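Paenibacillus xanthan lyase (Paenibacillus, PDB 6F2P) cleaves the bacterial polysaccharide xanthan as a lyase of polysaccharide lyase family 8. Local coordinates at residues Thr530-Pro533 and Gly537-Glu540; Tyr561-Gly566 and Leu602-Gly607. All blocks are in the same frame, centred on the assembly; numbering follows the deposited sequence.

Interaction 1. Residues Thr530-Pro533 and Gly537-Glu540; sequences TAKP and GWSE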
loop_
_atom_site.group_PDB
_atom_site.type_symbol
_atom_site.label_atom_id
_atom_site.label_comp_id
_atom_site.label_asym_id
_atom_site.label_seq_id
_atom_site.Cartn_x
_atom_site.Cartn_y
_atom_site.Cartn_z
ATOM N N THR A 530 -13.840 0.282 -38.475
ATOM C CA THR A 530 -13.419 0.944 -39.707
ATOM C C THR A 530 -11.961 1.409 -39.624
ATOM O O THR A 530 -11.585 2.123 -38.695
ATOM C CB THR A 530 -14.349 2.133 -40.040
ATOM O OG1 THR A 530 -15.690 1.655 -40.233
ATOM C CG2 THR A 530 -13.879 2.861 -41.299
ATOM N N ALA A 531 -11.149 0.981 -40.591
ATOM C CA ALA A 531 -9.731 1.349 -40.648
ATOM C C ALA A 531 -9.519 2.849 -40.825
ATOM O O ALA A 531 -10.151 3.478 -41.668
ATOM C CB ALA A 531 -9.019 0.582 -41.770
ATOM N N LYS A 532 -8.626 3.421 -40.028
ATOM C CA LYS A 532 -8.239 4.814 -40.193
ATOM C C LYS A 532 -6.999 4.895 -41.083
ATOM O O LYS A 532 -6.321 3.889 -41.293
ATOM C CB LYS A 532 -7.940 5.432 -38.831
ATOM C CG LYS A 532 -9.149 5.617 -37.944
ATOM C CD LYS A 532 -10.056 6.728 -38.438
ATOM C CE LYS A 532 -11.124 7.040 -37.402
ATOM N NZ LYS A 532 -12.140 8.001 -37.893
ATOM N N PRO A 533 -6.703 6.087 -41.624
ATOM C CA PRO A 533 -5.458 6.289 -42.379
ATOM C C PRO A 533 -4.228 5.905 -41.553
ATOM O O PRO A 533 -4.154 6.283 -40.386
ATOM C CB PRO A 533 -5.456 7.799 -42.635
ATOM C CG PRO A 533 -6.882 8.178 -42.643
ATOM C CD PRO A 533 -7.569 7.279 -41.659
ATOM N N GLY A 537 1.281 11.809 -39.209
ATOM C CA GLY A 537 0.669 13.117 -39.293
ATOM C C GLY A 537 -0.810 13.051 -38.977
ATOM O O GLY A 537 -1.419 14.070 -38.627
ATOM N N TRP A 538 -1.383 11.850 -39.095
ATOM C CA TRP A 538 -2.805 11.620 -38.813
ATOM C C TRP A 538 -3.250 12.125 -37.445
ATOM O O TRP A 538 -2.590 11.884 -36.432
ATOM C CB TRP A 538 -3.156 10.145 -38.925
ATOM C CG TRP A 538 -4.589 9.869 -38.584
ATOM C CD1 TRP A 538 -5.667 9.974 -39.418
ATOM C CD2 TRP A 538 -5.102 9.439 -37.320
ATOM N NE1 TRP A 538 -6.820 9.640 -38.747
ATOM C CE2 TRP A 538 -6.498 9.306 -37.459
ATOM C CE3 TRP A 538 -4.516 9.153 -36.084
ATOM C CZ2 TRP A 538 -7.314 8.898 -36.408
ATOM C CZ3 TRP A 538 -5.329 8.748 -35.043
ATOM C CH2 TRP A 538 -6.713 8.625 -35.211
ATOM N N SER A 539 -4.388 12.810 -37.433
ATOM C CA SER A 539 -4.884 13.468 -36.235
ATOM C C SER A 539 -6.378 13.777 -36.360
ATOM O O SER A 539 -6.813 14.425 -37.322
ATOM C CB SER A 539 -4.101 14.751 -35.989
ATOM O OG SER A 539 -4.553 15.407 -34.821
ATOM N N GLU A 540 -7.152 13.314 -35.380
ATOM C CA GLU A 540 -8.603 13.462 -35.378
ATOM C C GLU A 540 -9.121 13.602 -33.957
ATOM O O GLU A 540 -8.525 13.066 -33.027
ATOM C CB GLU A 540 -9.265 12.217 -35.971
ATOM C CG GLU A 540 -8.995 11.944 -37.441
ATOM C CD GLU A 540 -9.831 10.785 -37.952
ATOM O OE1 GLU A 540 -9.694 10.398 -39.135
ATOM O OE2 GLU A 540 -10.636 10.259 -37.154
#
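The Pro-533 ring overlaps the pyrrole side of the Trp-538 indole, the two side chains crossing at about a right angle. Pro-533 CG lies 3.9 Å from Trp-538 CD1, and Pro-533 CD is 3.8 Å from Trp-538 NE1. The carbonyl Pro-533 O sits above one face of the indole, displaced toward its rim. Trp-538 carries its ring CG anti to the backbone N (chi1 178°), which swings the indole back toward 530-533. Farther round, at the six-membered ring, the aliphatic part of Lys-532 passes obliquely, with Lys-532 CD 4.0 Å from Trp-538 CZ2. The lysine chain bends at chi2 (-71°) and then runs straight to its amine. It and Glu-540 reach each other from opposite directions: Lys-532 NZ and Glu-540 OE2 form a salt bridge of 2.8 Å on the syn lone pair of that oxygen. The other carboxylate oxygen takes only a weak hydrogen bond within 537-540, Trp-538 NE1 to Glu-540 OE1 at 3.0 Å; together the two help to fix the carboxylate's rotation. Gly-537 and Trp-538 form a G1 beta bulge against Arg-573 of strand 566-578. Strand 530-531, next to 525-527, ends the nine-stranded sheet, while strand 539-543 ends the five-stranded one; the contact bridges these sheet ends, largely through residues following 530-531 and preceding 539-543, with Trp-538 also packed on Leu-525.

Interaction 2. Residues Tyr561-Gly566 and Leu602-Gly607; sequences YYFPGG and LWFDHG. With CA (calcium ion), chain I.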
loop_
_atom_site.group_PDB
_atom_site.type_symbol
_atom_site.label_atom_id
_atom_site.label_comp_id
_atom_site.label_asym_id
_atom_site.label_seq_id
_atom_site.Cartn_x
_atom_site.Cartn_y
_atom_site.Cartn_z
ATOM N N TYR A 561 -9.452 -1.357 -27.156
ATOM C CA TYR A 561 -9.942 -0.343 -26.228
ATOM C C TYR A 561 -11.454 -0.238 -26.372
ATOM O O TYR A 561 -11.965 0.072 -27.442
ATOM C CB TYR A 561 -9.310 1.022 -26.498
ATOM C CG TYR A 561 -7.812 0.998 -26.688
ATOM C CD1 TYR A 561 -7.251 0.515 -27.868
ATOM C CD2 TYR A 561 -6.958 1.484 -25.705
ATOM C CE1 TYR A 561 -5.888 0.489 -28.056
ATOM C CE2 TYR A 561 -5.581 1.466 -25.887
ATOM C CZ TYR A 561 -5.060 0.962 -27.070
ATOM O OH TYR A 561 -3.711 0.919 -27.289
ATOM N N TYR A 562 -12.175 -0.501 -25.296
ATOM C CA TYR A 562 -13.617 -0.403 -25.337
ATOM C C TYR A 562 -14.025 0.809 -24.516
ATOM O O TYR A 562 -13.483 1.046 -23.439
ATOM C CB TYR A 562 -14.246 -1.709 -24.837
ATOM C CG TYR A 562 -15.670 -1.599 -24.346
ATOM C CD1 TYR A 562 -16.678 -1.108 -25.166
ATOM C CD2 TYR A 562 -16.008 -2.009 -23.064
ATOM C CE1 TYR A 562 -17.973 -0.999 -24.711
ATOM C CE2 TYR A 562 -17.299 -1.912 -22.600
ATOM C CZ TYR A 562 -18.281 -1.407 -23.423
ATOM O OH TYR A 562 -19.574 -1.313 -22.946
ATOM N N PHE A 563 -14.950 1.601 -25.048
ATOM C CA PHE A 563 -15.384 2.812 -24.363
ATOM C C PHE A 563 -16.863 2.760 -23.998
ATOM O O PHE A 563 -17.722 3.098 -24.805
ATOM C CB PHE A 563 -15.036 4.050 -25.195
ATOM C CG PHE A 563 -13.571 4.155 -25.505
ATOM C CD1 PHE A 563 -13.032 3.518 -26.616
ATOM C CD2 PHE A 563 -12.718 4.844 -24.660
ATOM C CE1 PHE A 563 -11.669 3.591 -26.890
ATOM C CE2 PHE A 563 -11.364 4.920 -24.932
ATOM C CZ PHE A 563 -10.843 4.291 -26.050
ATOM N N PRO A 564 -17.157 2.325 -22.767
ATOM C CA PRO A 564 -18.533 2.172 -22.276
ATOM C C PRO A 564 -19.337 3.461 -22.430
ATOM O O PRO A 564 -18.965 4.518 -21.889
ATOM C CB PRO A 564 -18.342 1.839 -20.798
ATOM C CG PRO A 564 -16.977 1.221 -20.732
ATOM C CD PRO A 564 -16.154 1.910 -21.768
ATOM N N GLY A 565 -20.425 3.369 -23.189
ATOM C CA GLY A 565 -21.313 4.498 -23.389
ATOM C C GLY A 565 -20.872 5.360 -24.546
ATOM O O GLY A 565 -21.519 6.355 -24.872
ATOM N N GLY A 566 -19.767 4.964 -25.171
ATOM C CA GLY A 566 -19.131 5.774 -26.190
ATOM C C GLY A 566 -18.352 6.940 -25.598
ATOM O O GLY A 566 -18.705 7.446 -24.530
ATOM N N LEU A 602 -3.731 8.154 -27.831
ATOM C CA LEU A 602 -5.180 8.276 -27.678
ATOM C C LEU A 602 -5.479 8.921 -26.328
ATOM O O LEU A 602 -4.880 8.541 -25.322
ATOM C CB LEU A 602 -5.838 6.898 -27.754
ATOM C CG LEU A 602 -5.488 6.001 -28.950
ATOM C CD1 LEU A 602 -6.103 4.625 -28.795
ATOM C CD2 LEU A 602 -5.935 6.623 -30.258
ATOM N N TRP A 603 -6.390 9.893 -26.292
ATOM C CA TRP A 603 -6.724 10.528 -25.016
ATOM C C TRP A 603 -8.104 11.196 -24.925
ATOM O O TRP A 603 -8.814 11.336 -25.916
ATOM C CB TRP A 603 -5.627 11.508 -24.593
ATOM C CG TRP A 603 -5.566 12.802 -25.370
ATOM C CD1 TRP A 603 -6.001 14.027 -24.953
ATOM C CD2 TRP A 603 -5.007 13.002 -26.678
ATOM N NE1 TRP A 603 -5.760 14.972 -25.922
ATOM C CE2 TRP A 603 -5.151 14.368 -26.989
ATOM C CE3 TRP A 603 -4.400 12.157 -27.616
ATOM C CZ2 TRP A 603 -4.712 14.908 -28.199
ATOM C CZ3 TRP A 603 -3.973 12.696 -28.821
ATOM C CH2 TRP A 603 -4.128 14.059 -29.097
ATOM N N PHE A 604 -8.475 11.577 -23.707
ATOM C CA PHE A 604 -9.701 12.317 -23.452
ATOM C C PHE A 604 -9.367 13.766 -23.160
ATOM O O PHE A 604 -8.360 14.068 -22.504
ATOM C CB PHE A 604 -10.440 11.765 -22.231
ATOM C CG PHE A 604 -10.840 10.319 -22.345
ATOM C CD1 PHE A 604 -11.721 9.902 -23.329
ATOM C CD2 PHE A 604 -10.371 9.385 -21.435
ATOM C CE1 PHE A 604 -12.102 8.572 -23.420
ATOM C CE2 PHE A 604 -10.757 8.048 -21.516
ATOM C CZ PHE A 604 -11.618 7.644 -22.511
ATOM N N ASP A 605 -10.228 14.666 -23.619
ATOM C CA ASP A 605 -10.089 16.071 -23.286
ATOM C C ASP A 605 -11.278 16.493 -22.451
ATOM O O ASP A 605 -12.386 16.609 -22.965
ATOM C CB ASP A 605 -10.003 16.918 -24.557
ATOM C CG ASP A 605 -9.698 18.391 -24.273
ATOM O OD1 ASP A 605 -10.004 18.903 -23.161
ATOM O OD2 ASP A 605 -9.150 19.045 -25.183
ATOM N N HIS A 606 -11.036 16.736 -21.167
ATOM C CA HIS A 606 -12.080 17.174 -20.242
ATOM C C HIS A 606 -12.312 18.676 -20.293
ATOM O O HIS A 606 -13.132 19.206 -19.538
ATOM C CB HIS A 606 -11.728 16.769 -18.810
ATOM C CG HIS A 606 -11.328 15.335 -18.673
ATOM N ND1 HIS A 606 -12.242 14.304 -18.666
ATOM C CD2 HIS A 606 -10.108 14.758 -18.552
ATOM C CE1 HIS A 606 -11.603 13.153 -18.542
ATOM N NE2 HIS A 606 -10.307 13.403 -18.475
ATOM N N GLY A 607 -11.580 19.362 -21.170
ATOM C CA GLY A 607 -11.689 20.804 -21.298
ATOM C C GLY A 607 -11.023 21.589 -20.180
ATOM O O GLY A 607 -10.347 21.032 -19.316
HETATM CA CA CA I . -22.632 8.389 -23.903
HETATM O O HOH W 1 -20.742 9.579 -24.740
#
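Tyr-561 comes first, and its phenol ring receives Leu-602 CD1 squarely over one face. That methyl carbon is 4.1 Å from the ring centroid and only 8° off the normal, a CH-pi contact with the Leu-602 branch centred on the ring. At the far end of the ring, Tyr-561 OH is hydrogen-bonded to Glu-513, which satisfies the polar tip of an otherwise buried side chain. Tyr-562 packs instead on Val-618 of strand 613-621. Phe-563 returns to the contact: its CG stands anti to the carbonyl carbon (chi1 -57°), bringing the ring toward Phe-604. Phe-604 CZ approaches the edge of the Phe-563 ring, near its plane, at 3.7 Å from Phe-563 CE2. The ring planes are almost perpendicular (87°) with centroids 5.9 Å apart, yet they meet rim to rim, neither covering the face of the other. Beyond this pair the chain leaves the interface in a type II turn through Pro-564 and Gly-565, closed by Gly-566 N bonding to Phe-563 O at 2.8 Å. The turn presents Gly-565 O to a calcium ion at 2.5 Å. A water on the same calcium donates to Gly-566 O at 3.0 Å, linking the metal to the next peptide as well. Strand 559-563 lies in the nine-stranded sheet between 545-550 and 613-621, and strand 595-607 in the five-stranded sheet between 508-516 and 566-578. The four touching side chains form part of the buried layer between these two sheets of the super-sandwich domain, together with Val-512, Ile-548 and Val-569.

Interactions 1 and 2 join the same two antiparallel sheets of the super-sandwich domain at different depths. Residues 561-566 and 602-607 meet in its buried interior through apolar and aromatic groups alone, whereas 530-533 and 537-540 meet at the border of the sheets, where a salt bridge accompanies the indole packing. Their centres are 16 Å apart and their nearest atoms about 5 Å, so they do not touch. Strand 545-550 links them through the chain: it follows 539-543 directly but lies in the other sheet, where its Ile-548 packs on Tyr-561, Phe-563 and Leu-602. The calcium ion belongs to the turn at the end of 561-566, with no ligand from interaction 1.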